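Local atomic coordinates of membrane-bound lytic murein transglycosylase (Agrobacterium tumefaciens, PDB entry 2PNW), a protein that probably cleaves the glycan strands of bacterial peptidoglycan as a lytic transglycosylase of the MltA family. Residues 300-305 against 356-361; 10-15 against 83-88; 307-312 against 350-355; 18-23 against 74-79. All coordinates share one frame; numbering follows the deposited sequence.

Interaction 1 of 4, residues 300-305 against 356-361; sequences FFIHAP and ADFYIL
Two neighbouring antiparallel strands of the 3D domain, a family related to double-psi beta-barrels, meet where F301 and Y359 exchange their backbone bonds. F301 N gives a short bond of 2.7 Å to Y359 O, and Y359 N returns one to F301 O. One step along, H303 N reaches D357 O at 3.0 Å, while D357 N donates to H303 O. The strands run antiparallel (axes 166° apart), and in each the side chains alternate between two faces. On the face of F300, I302, F358 and I360, methyl and methylene groups make CH-pi contacts with aromatic rings. I302 CD1 sits over the centre of the F358 ring, 3.5 Å from its centroid, brought there because CG1 lies anti to the carbonyl carbon (chi1 -56°). I360 CG1 stands over a face of the F300 ring, shifted toward the rim, 4.1 Å from its centroid. Strand 96-109 adjoins this apolar face, its V98 packing on I302 and F358. The other face carries F301, Y359, H303 and D357. There F301 CD2 and Y359 CD2 lie 4.1 Å apart, their side chains side by side, and L17 packs on both side chains. The H303 ring and the D357 carboxylate also run alongside, planes 53° apart, with ND1 of H303 4.2 Å from OD2 of D357.

Interaction 2 of 4, residues 10-15 against 83-88; sequences DEVSFR and SVPFRI
A short antiparallel ladder joins D10 and E11 to R87 and F86, adding the N-terminal strand 8-11 to strand 83-89. D10 N binds R87 O and R87 N binds D10 O, forming the hydrogen-bonded pair; E11 and F86 are the non-hydrogen-bonded pair beside it. Beyond the ladder a single bond, V12 N to P85 O at 3.0 Å, follows before segment 10-15 turns off. The tight part is built round P85. Its CG rests over the centre of the F14 ring, 3.8 Å from the centroid, a CH-pi contact, while V12 CG2 meets P85 CB at 3.9 Å. Next along, F86 CE1 lies 3.8 Å from E11 CB. The looser, solvent side belongs to D10, E11 and the end of R87. E11 extends past V84, with OE2 only 3.5 Å from V84 CG1, but its carboxylate is claimed by a salt bridge to R371. A water donates to R87 O at 2.8 Å, and D10 OD2 bonds S8. R87 bends at chi3 (-78°), which turns its guanidinium back across V12, so that V12 CG1 lies over one face, 3.5 Å from R87 NH1. At the buried end, S83 O lies in the plane of the F14 ring at its edge, 3.5 Å from F14 CE2.

Interaction 3 of 4, residues 307-312 against 350-355; sequences LTHLDD and GTVRNE
With CG anti to the backbone N (chi1 177°), L307 sends its two methyls toward V352 and N354, while H309 holds its ring between its own N and carbonyl carbon (chi1 75°), turned to T351 and V352. L307 CD1 lies 4.0 Å from V352 CG2 and 3.6 Å from N354 OD1, the leucine crossing both side chains at about a right angle. V352 CG2 is shared: H309 CE1 touches it at 3.8 Å and L310 CD1 more distantly at 4.3 Å. The type I turn T308-D311, in the connection between strands 299-304 and 316-324 of the 3D domain, places H309 and L310 on this side, against T351 and V352, which lead into strand 353-363. F316 of the next strand packs on L307 and L310. H309 NE2 lies 3.2 Å from T351 OG1 and is hydrogen-bonded to the backbone O of L348, in helix 343-350. N354 is held at both ends of its amide: OD1 accepts from R353 N at 3.0 Å, the donor standing above the carbonyl plane, and ND2 bonds T306. Having both amide ends engaged should fix the rotation of N354, so that the group lies against L307 with its polar atoms already bonded to R353 N and T306 OG1.

Interaction 4 of 4, residues 18-23 against 74-79; sequences PGWGQD and QARQFF
R76 threads its side chain between the W20 indole and the backbone of the short 3-10 turn at 20-22. CG anti to the carbonyl carbon and an extended chi2 carry CD over a face of the indole, 4.2 Å from the centroid of the five-membered ring; the bend at chi3 (-61°) then turns the guanidinium, its plane 81° from the indole. NH1 donates to D23 O at 2.8 Å, with that oxygen in the guanidinium plane, while G21 O lies over the centre of the guanidinium face, 3.3 Å from CZ of R76. NH2 is taken by a salt bridge to E73. W20 has CG anti to its N (chi1 171°), which carries the ring out to the helix: CH2 meets F79 CB at 3.8 Å, and NE1 bonds E80. D23 keeps its carboxylate for R285 and L319. This is a loop packed on a helix, an arginine of helix 72-82 hydrogen-bonded to a backbone carbonyl of the segment that leads into helix 28-39.

In the fold
Interactions 1 and 2 are neighbouring steps of one run of strands: 8-11, 83-89, 353-363 and 299-304 lie side by side, and I360 N to F86 O and I88 N to F358 O, each 2.9 Å and probable hydrogen bonds, join the two, whose centres are 10 Å apart. Interaction 3 lies further back along strand 353-363, its centre 14 Å from that of interaction 1, with A304 CB 3.5 Å from E355 O. Interaction 4 packs against both interactions 1 and 2: F301 CD1 lies 3.7 Å from W20 CE3, and F14 CD1 3.5 Å from W20 CE2. Interactions 2 and 3 do not touch, their nearest atoms being about 11 Å apart.

Interaction 1 of 4, residues 300-305 against 356-361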
loop_
_atom_site.group_PDB
_atom_site.type_symbol
_atom_site.label_atom_id
_atom_site.label_comp_id
_atom_site.label_asym_id
_atom_site.label_seq_id
_atom_site.Cartn_x
_atom_site.Cartn_y
_atom_site.Cartn_z
ATOM N N PHE A 300 13.296 6.968 0.168
ATOM C CA PHE A 300 13.925 5.936 0.981
ATOM C C PHE A 300 14.819 5.125 0.071
ATOM O O PHE A 300 14.349 4.647 -0.971
ATOM C CB PHE A 300 12.869 4.966 1.566
ATOM C CG PHE A 300 12.071 5.529 2.727
ATOM C CD1 PHE A 300 12.312 5.089 4.030
ATOM C CD2 PHE A 300 11.063 6.467 2.514
ATOM C CE1 PHE A 300 11.559 5.592 5.111
ATOM C CE2 PHE A 300 10.324 7.008 3.587
ATOM C CZ PHE A 300 10.561 6.555 4.882
ATOM N N PHE A 301 16.087 4.949 0.464
ATOM C CA PHE A 301 16.961 4.002 -0.239
ATOM C C PHE A 301 16.883 2.652 0.468
ATOM O O PHE A 301 17.133 2.567 1.678
ATOM C CB PHE A 301 18.409 4.507 -0.305
ATOM C CG PHE A 301 19.295 3.669 -1.214
ATOM C CD1 PHE A 301 19.329 3.894 -2.581
ATOM C CD2 PHE A 301 20.089 2.653 -0.681
ATOM C CE1 PHE A 301 20.127 3.099 -3.422
ATOM C CE2 PHE A 301 20.878 1.869 -1.503
ATOM C CZ PHE A 301 20.913 2.097 -2.867
ATOM N N ILE A 302 16.517 1.608 -0.277
ATOM C CA ILE A 302 16.260 0.303 0.311
ATOM C C ILE A 302 17.305 -0.663 -0.215
ATOM O O ILE A 302 17.482 -0.784 -1.428
ATOM C CB ILE A 302 14.826 -0.210 -0.019
ATOM C CG1 ILE A 302 13.755 0.808 0.439
ATOM C CG2 ILE A 302 14.592 -1.616 0.555
ATOM C CD1 ILE A 302 13.795 1.109 1.915
ATOM N N HIS A 303 18.022 -1.307 0.703
ATOM C CA HIS A 303 19.057 -2.274 0.343
ATOM C C HIS A 303 18.673 -3.645 0.897
ATOM O O HIS A 303 18.673 -3.842 2.116
ATOM C CB HIS A 303 20.426 -1.835 0.890
ATOM C CG HIS A 303 21.535 -2.789 0.570
ATOM N ND1 HIS A 303 22.452 -3.207 1.512
ATOM C CD2 HIS A 303 21.863 -3.422 -0.580
ATOM C CE1 HIS A 303 23.306 -4.048 0.953
ATOM N NE2 HIS A 303 22.969 -4.200 -0.315
ATOM N N ALA A 304 18.334 -4.573 -0.002
ATOM C CA ALA A 304 17.876 -5.910 0.390
ATOM C C ALA A 304 18.659 -6.924 -0.419
ATOM O O ALA A 304 18.172 -7.416 -1.440
ATOM C CB ALA A 304 16.356 -6.073 0.161
ATOM N N PRO A 305 19.896 -7.218 0.019
ATOM C CA PRO A 305 20.802 -8.006 -0.814
ATOM C C PRO A 305 20.332 -9.449 -1.079
ATOM O O PRO A 305 20.650 -9.993 -2.132
ATOM C CB PRO A 305 22.126 -7.955 -0.033
ATOM C CG PRO A 305 21.738 -7.731 1.367
ATOM C CD PRO A 305 20.529 -6.829 1.297
ATOM N N ALA A 356 16.083 -6.089 5.049
ATOM C CA ALA A 356 16.487 -4.900 4.308
ATOM C C ALA A 356 17.037 -3.834 5.224
ATOM O O ALA A 356 16.613 -3.730 6.361
ATOM C CB ALA A 356 15.289 -4.331 3.503
ATOM N N ASP A 357 17.971 -3.033 4.717
ATOM C CA ASP A 357 18.412 -1.829 5.418
ATOM C C ASP A 357 17.652 -0.646 4.816
ATOM O O ASP A 357 17.630 -0.501 3.589
ATOM C CB ASP A 357 19.935 -1.616 5.256
ATOM C CG ASP A 357 20.780 -2.654 6.043
ATOM O OD1 ASP A 357 20.275 -3.236 7.029
ATOM O OD2 ASP A 357 21.956 -2.869 5.667
ATOM N N PHE A 358 17.035 0.172 5.671
ATOM C CA PHE A 358 16.290 1.378 5.244
ATOM C C PHE A 358 17.115 2.638 5.485
ATOM O O PHE A 358 17.621 2.826 6.584
ATOM C CB PHE A 358 14.990 1.504 6.057
ATOM C CG PHE A 358 13.848 0.677 5.529
ATOM C CD1 PHE A 358 14.015 -0.673 5.241
ATOM C CD2 PHE A 358 12.598 1.259 5.337
ATOM C CE1 PHE A 358 12.956 -1.442 4.744
ATOM C CE2 PHE A 358 11.517 0.504 4.863
ATOM C CZ PHE A 358 11.700 -0.850 4.559
ATOM N N TYR A 359 17.255 3.501 4.478
ATOM C CA TYR A 359 17.891 4.810 4.676
ATOM C C TYR A 359 16.900 5.850 4.180
ATOM O O TYR A 359 16.423 5.744 3.057
ATOM C CB TYR A 359 19.205 4.954 3.884
ATOM C CG TYR A 359 20.241 3.863 4.082
ATOM C CD1 TYR A 359 21.318 4.049 4.957
ATOM C CD2 TYR A 359 20.150 2.652 3.394
ATOM C CE1 TYR A 359 22.273 3.057 5.143
ATOM C CE2 TYR A 359 21.101 1.632 3.580
ATOM C CZ TYR A 359 22.166 1.851 4.454
ATOM O OH TYR A 359 23.134 0.862 4.618
ATOM N N ILE A 360 16.593 6.851 4.994
ATOM C CA ILE A 360 15.672 7.913 4.571
ATOM C C ILE A 360 16.493 9.129 4.129
ATOM O O ILE A 360 17.554 9.435 4.718
ATOM C CB ILE A 360 14.613 8.255 5.690
ATOM C CG1 ILE A 360 13.535 9.216 5.165
ATOM C CG2 ILE A 360 15.284 8.832 6.951
ATOM C CD1 ILE A 360 12.396 9.474 6.192
ATOM N N LEU A 361 16.042 9.813 3.078
ATOM C CA LEU A 361 16.741 11.008 2.626
ATOM C C LEU A 361 15.940 12.207 3.102
ATOM O O LEU A 361 14.793 12.402 2.674
ATOM C CB LEU A 361 16.905 11.035 1.106
ATOM C CG LEU A 361 17.621 9.892 0.365
ATOM C CD1 LEU A 361 17.934 10.334 -1.067
ATOM C CD2 LEU A 361 18.894 9.464 1.051
#

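Interaction 2 of 4, residues 10-15 against 83-88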
loop_
_atom_site.group_PDB
_atom_site.type_symbol
_atom_site.label_atom_id
_atom_site.label_comp_id
_atom_site.label_asym_id
_atom_site.label_seq_id
_atom_site.Cartn_x
_atom_site.Cartn_y
_atom_site.Cartn_z
ATOM N N ASP A 10 20.375 7.660 12.126
ATOM C CA ASP A 10 21.737 8.140 12.221
ATOM C C ASP A 10 22.280 8.532 10.864
ATOM O O ASP A 10 22.179 7.772 9.905
ATOM C CB ASP A 10 22.608 7.048 12.833
ATOM C CG ASP A 10 22.119 6.628 14.205
ATOM O OD1 ASP A 10 22.284 7.421 15.161
ATOM O OD2 ASP A 10 21.545 5.520 14.318
ATOM N N GLU A 11 22.878 9.717 10.799
ATOM C CA GLU A 11 23.420 10.225 9.545
ATOM C C GLU A 11 24.481 9.291 8.964
ATOM O O GLU A 11 25.323 8.763 9.695
ATOM C CB GLU A 11 23.999 11.623 9.747
ATOM C CG GLU A 11 24.521 12.253 8.470
ATOM C CD GLU A 11 24.941 13.698 8.634
ATOM O OE1 GLU A 11 24.924 14.222 9.765
ATOM O OE2 GLU A 11 25.290 14.322 7.613
ATOM N N VAL A 12 24.415 9.080 7.651
ATOM C CA VAL A 12 25.465 8.403 6.900
ATOM C C VAL A 12 25.825 9.304 5.723
ATOM O O VAL A 12 25.241 10.386 5.559
ATOM C CB VAL A 12 25.042 7.005 6.384
ATOM C CG1 VAL A 12 24.802 6.027 7.530
ATOM C CG2 VAL A 12 23.797 7.091 5.460
ATOM N N SER A 13 26.796 8.860 4.930
ATOM C CA SER A 13 27.186 9.501 3.696
ATOM C C SER A 13 26.590 8.711 2.536
ATOM O O SER A 13 26.260 7.533 2.703
ATOM C CB SER A 13 28.719 9.491 3.594
ATOM O OG SER A 13 29.138 9.502 2.234
ATOM N N PHE A 14 26.465 9.338 1.362
ATOM C CA PHE A 14 25.941 8.622 0.189
ATOM C C PHE A 14 26.846 7.445 -0.220
ATOM O O PHE A 14 26.369 6.460 -0.779
ATOM C CB PHE A 14 25.645 9.569 -0.987
ATOM C CG PHE A 14 24.323 10.303 -0.854
ATOM C CD1 PHE A 14 23.133 9.717 -1.290
ATOM C CD2 PHE A 14 24.278 11.578 -0.302
ATOM C CE1 PHE A 14 21.905 10.397 -1.173
ATOM C CE2 PHE A 14 23.057 12.268 -0.177
ATOM C CZ PHE A 14 21.868 11.661 -0.613
ATOM N N ARG A 15 28.141 7.546 0.113
ATOM C CA ARG A 15 29.092 6.422 0.004
ATOM C C ARG A 15 28.720 5.202 0.843
ATOM O O ARG A 15 29.177 4.105 0.562
ATOM C CB ARG A 15 30.505 6.856 0.411
ATOM C CG ARG A 15 31.329 7.439 -0.711
ATOM C CD ARG A 15 31.139 8.933 -0.830
ATOM N NE ARG A 15 32.419 9.612 -1.037
ATOM C CZ ARG A 15 32.565 10.934 -1.134
ATOM N NH1 ARG A 15 31.507 11.740 -1.047
ATOM N NH2 ARG A 15 33.775 11.454 -1.325
ATOM N N SER A 83 19.615 16.613 -0.270
ATOM C CA SER A 83 19.123 15.798 0.834
ATOM C C SER A 83 20.271 15.168 1.625
ATOM O O SER A 83 21.417 15.108 1.150
ATOM C CB SER A 83 18.166 14.724 0.319
ATOM O OG SER A 83 18.856 13.732 -0.441
ATOM N N VAL A 84 19.956 14.701 2.829
ATOM C CA VAL A 84 20.934 14.044 3.698
ATOM C C VAL A 84 20.391 12.681 4.112
ATOM O O VAL A 84 19.278 12.609 4.631
ATOM C CB VAL A 84 21.190 14.882 4.961
ATOM C CG1 VAL A 84 22.204 14.174 5.888
ATOM C CG2 VAL A 84 21.660 16.290 4.595
ATOM N N PRO A 85 21.177 11.595 3.901
ATOM C CA PRO A 85 20.713 10.241 4.204
ATOM C C PRO A 85 20.962 9.826 5.657
ATOM O O PRO A 85 22.014 10.165 6.252
ATOM C CB PRO A 85 21.547 9.361 3.267
ATOM C CG PRO A 85 22.802 10.160 2.969
ATOM C CD PRO A 85 22.567 11.597 3.395
ATOM N N PHE A 86 20.012 9.073 6.201
ATOM C CA PHE A 86 20.068 8.569 7.575
ATOM C C PHE A 86 19.655 7.101 7.575
ATOM O O PHE A 86 18.623 6.748 6.997
ATOM C CB PHE A 86 19.080 9.330 8.458
ATOM C CG PHE A 86 19.440 10.761 8.698
ATOM C CD1 PHE A 86 20.017 11.146 9.901
ATOM C CD2 PHE A 86 19.193 11.730 7.737
ATOM C CE1 PHE A 86 20.344 12.474 10.140
ATOM C CE2 PHE A 86 19.527 13.062 7.962
ATOM C CZ PHE A 86 20.102 13.432 9.177
ATOM N N ARG A 87 20.456 6.253 8.210
ATOM C CA ARG A 87 20.092 4.852 8.410
ATOM C C ARG A 87 19.008 4.784 9.471
ATOM O O ARG A 87 19.132 5.397 10.533
ATOM C CB ARG A 87 21.311 4.035 8.869
ATOM C CG ARG A 87 21.074 2.528 8.942
ATOM C CD ARG A 87 22.326 1.780 9.471
ATOM N NE ARG A 87 23.341 1.654 8.418
ATOM C CZ ARG A 87 24.494 2.314 8.408
ATOM N NH1 ARG A 87 24.804 3.130 9.415
ATOM N NH2 ARG A 87 25.344 2.152 7.396
ATOM N N ILE A 88 17.934 4.064 9.181
ATOM C CA ILE A 88 16.897 3.821 10.182
ATOM C C ILE A 88 17.225 2.508 10.904
ATOM O O ILE A 88 17.380 1.468 10.265
ATOM C CB ILE A 88 15.489 3.752 9.558
ATOM C CG1 ILE A 88 15.153 5.073 8.844
ATOM C CG2 ILE A 88 14.428 3.417 10.633
ATOM C CD1 ILE A 88 13.901 5.004 7.961
HETATM O O HOH W 1 20.532 4.131 12.600
#

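Interaction 3 of 4, residues 307-312 against 350-355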
loop_
_atom_site.group_PDB
_atom_site.type_symbol
_atom_site.label_atom_id
_atom_site.label_comp_id
_atom_site.label_asym_id
_atom_site.label_seq_id
_atom_site.Cartn_x
_atom_site.Cartn_y
_atom_site.Cartn_z
ATOM N N LEU A 307 17.347 -10.168 -1.784
ATOM C CA LEU A 307 16.252 -10.029 -2.747
ATOM C C LEU A 307 16.819 -9.787 -4.135
ATOM O O LEU A 307 17.308 -8.687 -4.438
ATOM C CB LEU A 307 15.331 -8.880 -2.332
ATOM C CG LEU A 307 14.140 -8.503 -3.220
ATOM C CD1 LEU A 307 13.166 -9.659 -3.397
ATOM C CD2 LEU A 307 13.441 -7.286 -2.585
ATOM N N THR A 308 16.739 -10.813 -4.982
ATOM C CA THR A 308 17.419 -10.806 -6.272
ATOM C C THR A 308 16.488 -10.894 -7.467
ATOM O O THR A 308 16.875 -10.522 -8.568
ATOM C CB THR A 308 18.459 -11.947 -6.357
ATOM O OG1 THR A 308 17.805 -13.207 -6.136
ATOM C CG2 THR A 308 19.527 -11.758 -5.296
ATOM N N HIS A 309 15.254 -11.356 -7.256
ATOM C CA HIS A 309 14.366 -11.632 -8.381
ATOM C C HIS A 309 13.640 -10.414 -8.954
ATOM O O HIS A 309 12.916 -10.539 -9.945
ATOM C CB HIS A 309 13.407 -12.799 -8.075
ATOM C CG HIS A 309 12.284 -12.454 -7.147
ATOM N ND1 HIS A 309 12.424 -12.458 -5.779
ATOM C CD2 HIS A 309 10.989 -12.145 -7.392
ATOM C CE1 HIS A 309 11.270 -12.143 -5.216
ATOM N NE2 HIS A 309 10.379 -11.956 -6.174
ATOM N N LEU A 310 13.857 -9.241 -8.352
ATOM C CA LEU A 310 13.372 -7.980 -8.935
ATOM C C LEU A 310 14.478 -7.243 -9.708
ATOM O O LEU A 310 14.255 -6.154 -10.234
ATOM C CB LEU A 310 12.770 -7.055 -7.859
ATOM C CG LEU A 310 11.747 -7.661 -6.897
ATOM C CD1 LEU A 310 11.207 -6.608 -5.940
ATOM C CD2 LEU A 310 10.609 -8.315 -7.681
ATOM N N ASP A 311 15.672 -7.832 -9.763
ATOM C CA ASP A 311 16.807 -7.195 -10.430
ATOM C C ASP A 311 17.567 -8.207 -11.283
ATOM O O ASP A 311 18.791 -8.090 -11.442
ATOM C CB ASP A 311 17.762 -6.569 -9.405
ATOM C CG ASP A 311 17.196 -5.316 -8.748
ATOM O OD1 ASP A 311 16.463 -5.441 -7.743
ATOM O OD2 ASP A 311 17.521 -4.206 -9.218
ATOM N N ASP A 312 16.841 -9.199 -11.812
ATOM C CA ASP A 312 17.414 -10.253 -12.675
ATOM C C ASP A 312 18.682 -10.872 -12.056
ATOM O O ASP A 312 19.733 -10.946 -12.702
ATOM C CB ASP A 312 17.666 -9.693 -14.090
ATOM C CG ASP A 312 18.069 -10.768 -15.114
ATOM O OD1 ASP A 312 17.837 -11.982 -14.881
ATOM O OD2 ASP A 312 18.620 -10.377 -16.174
ATOM N N GLY A 350 4.703 -11.946 -4.863
ATOM C CA GLY A 350 4.179 -13.002 -3.979
ATOM C C GLY A 350 5.196 -13.667 -3.063
ATOM O O GLY A 350 4.824 -14.197 -2.000
ATOM N N THR A 351 6.470 -13.628 -3.461
ATOM C CA THR A 351 7.542 -14.269 -2.709
ATOM C C THR A 351 8.483 -13.286 -1.981
ATOM O O THR A 351 9.436 -13.714 -1.313
ATOM C CB THR A 351 8.365 -15.211 -3.616
ATOM O OG1 THR A 351 8.937 -14.462 -4.703
ATOM C CG2 THR A 351 7.482 -16.343 -4.177
ATOM N N VAL A 352 8.231 -11.978 -2.093
ATOM C CA VAL A 352 9.104 -11.000 -1.428
ATOM C C VAL A 352 8.851 -11.056 0.063
ATOM O O VAL A 352 7.720 -10.881 0.526
ATOM C CB VAL A 352 8.907 -9.530 -1.956
ATOM C CG1 VAL A 352 9.817 -8.550 -1.186
ATOM C CG2 VAL A 352 9.173 -9.468 -3.442
ATOM N N ARG A 353 9.918 -11.303 0.815
ATOM C CA ARG A 353 9.840 -11.475 2.253
ATOM C C ARG A 353 11.299 -11.481 2.705
ATOM O O ARG A 353 11.894 -12.547 2.922
ATOM C CB ARG A 353 9.093 -12.796 2.575
ATOM C CG ARG A 353 8.902 -13.107 4.041
ATOM C CD ARG A 353 7.885 -14.257 4.306
ATOM N NE ARG A 353 8.127 -15.495 3.551
ATOM C CZ ARG A 353 9.007 -16.456 3.874
ATOM N NH1 ARG A 353 9.789 -16.350 4.948
ATOM N NH2 ARG A 353 9.111 -17.539 3.105
ATOM N N ASN A 354 11.897 -10.292 2.803
ATOM C CA ASN A 354 13.363 -10.191 2.865
ATOM C C ASN A 354 13.834 -9.147 3.855
ATOM O O ASN A 354 13.197 -8.091 4.020
ATOM C CB ASN A 354 13.975 -9.849 1.497
ATOM C CG ASN A 354 13.820 -10.962 0.464
ATOM O OD1 ASN A 354 12.775 -11.098 -0.169
ATOM N ND2 ASN A 354 14.880 -11.731 0.258
ATOM N N GLU A 355 14.958 -9.435 4.506
ATOM C CA GLU A 355 15.627 -8.448 5.346
ATOM C C GLU A 355 16.104 -7.296 4.487
ATOM O O GLU A 355 16.481 -7.492 3.326
ATOM C CB GLU A 355 16.838 -9.070 6.046
ATOM C CG GLU A 355 16.500 -9.850 7.274
ATOM C CD GLU A 355 17.759 -10.412 7.934
ATOM O OE1 GLU A 355 18.581 -9.614 8.452
ATOM O OE2 GLU A 355 17.924 -11.649 7.916
#

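Interaction 4 of 4, residues 18-23 against 74-79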
loop_
_atom_site.group_PDB
_atom_site.type_symbol
_atom_site.label_atom_id
_atom_site.label_comp_id
_atom_site.label_asym_id
_atom_site.label_seq_id
_atom_site.Cartn_x
_atom_site.Cartn_y
_atom_site.Cartn_z
ATOM N N PRO A 18 24.809 1.110 -0.095
ATOM C CA PRO A 18 25.320 0.106 -1.028
ATOM C C PRO A 18 24.541 0.109 -2.336
ATOM O O PRO A 18 23.303 0.032 -2.330
ATOM C CB PRO A 18 25.125 -1.210 -0.272
ATOM C CG PRO A 18 25.046 -0.812 1.176
ATOM C CD PRO A 18 24.296 0.489 1.140
ATOM N N GLY A 19 25.270 0.246 -3.438
ATOM C CA GLY A 19 24.685 0.273 -4.762
ATOM C C GLY A 19 24.116 1.618 -5.190
ATOM O O GLY A 19 23.584 1.718 -6.279
ATOM N N TRP A 20 24.230 2.640 -4.342
ATOM C CA TRP A 20 23.766 4.000 -4.682
ATOM C C TRP A 20 24.291 4.422 -6.048
ATOM O O TRP A 20 23.527 4.830 -6.932
ATOM C CB TRP A 20 24.191 5.024 -3.608
ATOM C CG TRP A 20 23.932 6.452 -4.017
ATOM C CD1 TRP A 20 24.847 7.367 -4.461
ATOM C CD2 TRP A 20 22.663 7.105 -4.054
ATOM N NE1 TRP A 20 24.223 8.562 -4.751
ATOM C CE2 TRP A 20 22.880 8.422 -4.517
ATOM C CE3 TRP A 20 21.360 6.708 -3.720
ATOM C CZ2 TRP A 20 21.838 9.347 -4.669
ATOM C CZ3 TRP A 20 20.319 7.636 -3.863
ATOM C CH2 TRP A 20 20.570 8.936 -4.336
ATOM N N GLY A 21 25.602 4.296 -6.230
ATOM C CA GLY A 21 26.250 4.666 -7.480
ATOM C C GLY A 21 25.738 3.981 -8.732
ATOM O O GLY A 21 25.965 4.468 -9.853
ATOM N N GLN A 22 25.062 2.849 -8.564
ATOM C CA GLN A 22 24.562 2.096 -9.708
ATOM C C GLN A 22 23.055 2.291 -9.959
ATOM O O GLN A 22 22.512 1.767 -10.936
ATOM C CB GLN A 22 24.895 0.604 -9.548
ATOM C CG GLN A 22 26.408 0.279 -9.703
ATOM C CD GLN A 22 27.267 0.969 -8.660
ATOM O OE1 GLN A 22 27.107 0.739 -7.459
ATOM N NE2 GLN A 22 28.186 1.829 -9.113
ATOM N N ASP A 23 22.386 3.036 -9.077
ATOM C CA ASP A 23 20.933 3.239 -9.199
ATOM C C ASP A 23 20.607 4.372 -10.167
ATOM O O ASP A 23 21.332 5.367 -10.243
ATOM C CB ASP A 23 20.312 3.511 -7.819
ATOM C CG ASP A 23 18.777 3.433 -7.833
ATOM O OD1 ASP A 23 18.208 2.566 -8.545
ATOM O OD2 ASP A 23 18.146 4.240 -7.120
ATOM N N GLN A 74 23.064 12.805 -13.133
ATOM C CA GLN A 74 22.437 14.083 -12.739
ATOM C C GLN A 74 21.298 13.866 -11.741
ATOM O O GLN A 74 21.096 14.671 -10.816
ATOM C CB GLN A 74 21.929 14.829 -13.949
ATOM C CG GLN A 74 23.038 15.570 -14.689
ATOM C CD GLN A 74 22.578 16.101 -16.018
ATOM O OE1 GLN A 74 21.387 16.111 -16.315
ATOM N NE2 GLN A 74 23.525 16.544 -16.838
ATOM N N ALA A 75 20.575 12.764 -11.919
ATOM C CA ALA A 75 19.486 12.380 -10.990
ATOM C C ALA A 75 20.012 12.080 -9.581
ATOM O O ALA A 75 19.492 12.593 -8.590
ATOM C CB ALA A 75 18.748 11.184 -11.546
ATOM N N ARG A 76 21.038 11.240 -9.480
ATOM C CA ARG A 76 21.662 10.965 -8.179
ATOM C C ARG A 76 22.223 12.248 -7.566
ATOM O O ARG A 76 22.099 12.458 -6.355
ATOM C CB ARG A 76 22.778 9.910 -8.293
ATOM C CG ARG A 76 22.292 8.515 -8.658
ATOM C CD ARG A 76 23.408 7.487 -8.548
ATOM N NE ARG A 76 24.501 7.812 -9.464
ATOM C CZ ARG A 76 24.619 7.338 -10.704
ATOM N NH1 ARG A 76 23.708 6.502 -11.204
ATOM N NH2 ARG A 76 25.659 7.702 -11.449
ATOM N N GLN A 77 22.838 13.100 -8.396
ATOM C CA GLN A 77 23.468 14.330 -7.909
ATOM C C GLN A 77 22.446 15.267 -7.300
ATOM O O GLN A 77 22.727 15.943 -6.311
ATOM C CB GLN A 77 24.242 15.057 -9.025
ATOM C CG GLN A 77 24.995 16.310 -8.527
ATOM C CD GLN A 77 26.113 15.974 -7.543
ATOM O OE1 GLN A 77 27.025 15.215 -7.862
ATOM N NE2 GLN A 77 26.048 16.548 -6.346
ATOM N N PHE A 78 21.255 15.316 -7.887
ATOM C CA PHE A 78 20.189 16.089 -7.284
ATOM C C PHE A 78 20.019 15.747 -5.798
ATOM O O PHE A 78 19.961 16.647 -4.940
ATOM C CB PHE A 78 18.854 15.844 -7.997
ATOM C CG PHE A 78 17.692 16.457 -7.268
ATOM C CD1 PHE A 78 17.468 17.829 -7.344
ATOM C CD2 PHE A 78 16.841 15.665 -6.476
ATOM C CE1 PHE A 78 16.409 18.434 -6.622
ATOM C CE2 PHE A 78 15.801 16.243 -5.756
ATOM C CZ PHE A 78 15.577 17.638 -5.833
ATOM N N PHE A 79 19.917 14.455 -5.498
ATOM C CA PHE A 79 19.700 14.012 -4.111
ATOM C C PHE A 79 20.908 14.273 -3.217
ATOM O O PHE A 79 20.750 14.683 -2.059
ATOM C CB PHE A 79 19.256 12.536 -4.051
ATOM C CG PHE A 79 17.881 12.315 -4.621
ATOM C CD1 PHE A 79 16.740 12.687 -3.896
ATOM C CD2 PHE A 79 17.723 11.809 -5.905
ATOM C CE1 PHE A 79 15.454 12.525 -4.438
ATOM C CE2 PHE A 79 16.438 11.657 -6.456
ATOM C CZ PHE A 79 15.313 12.021 -5.721
#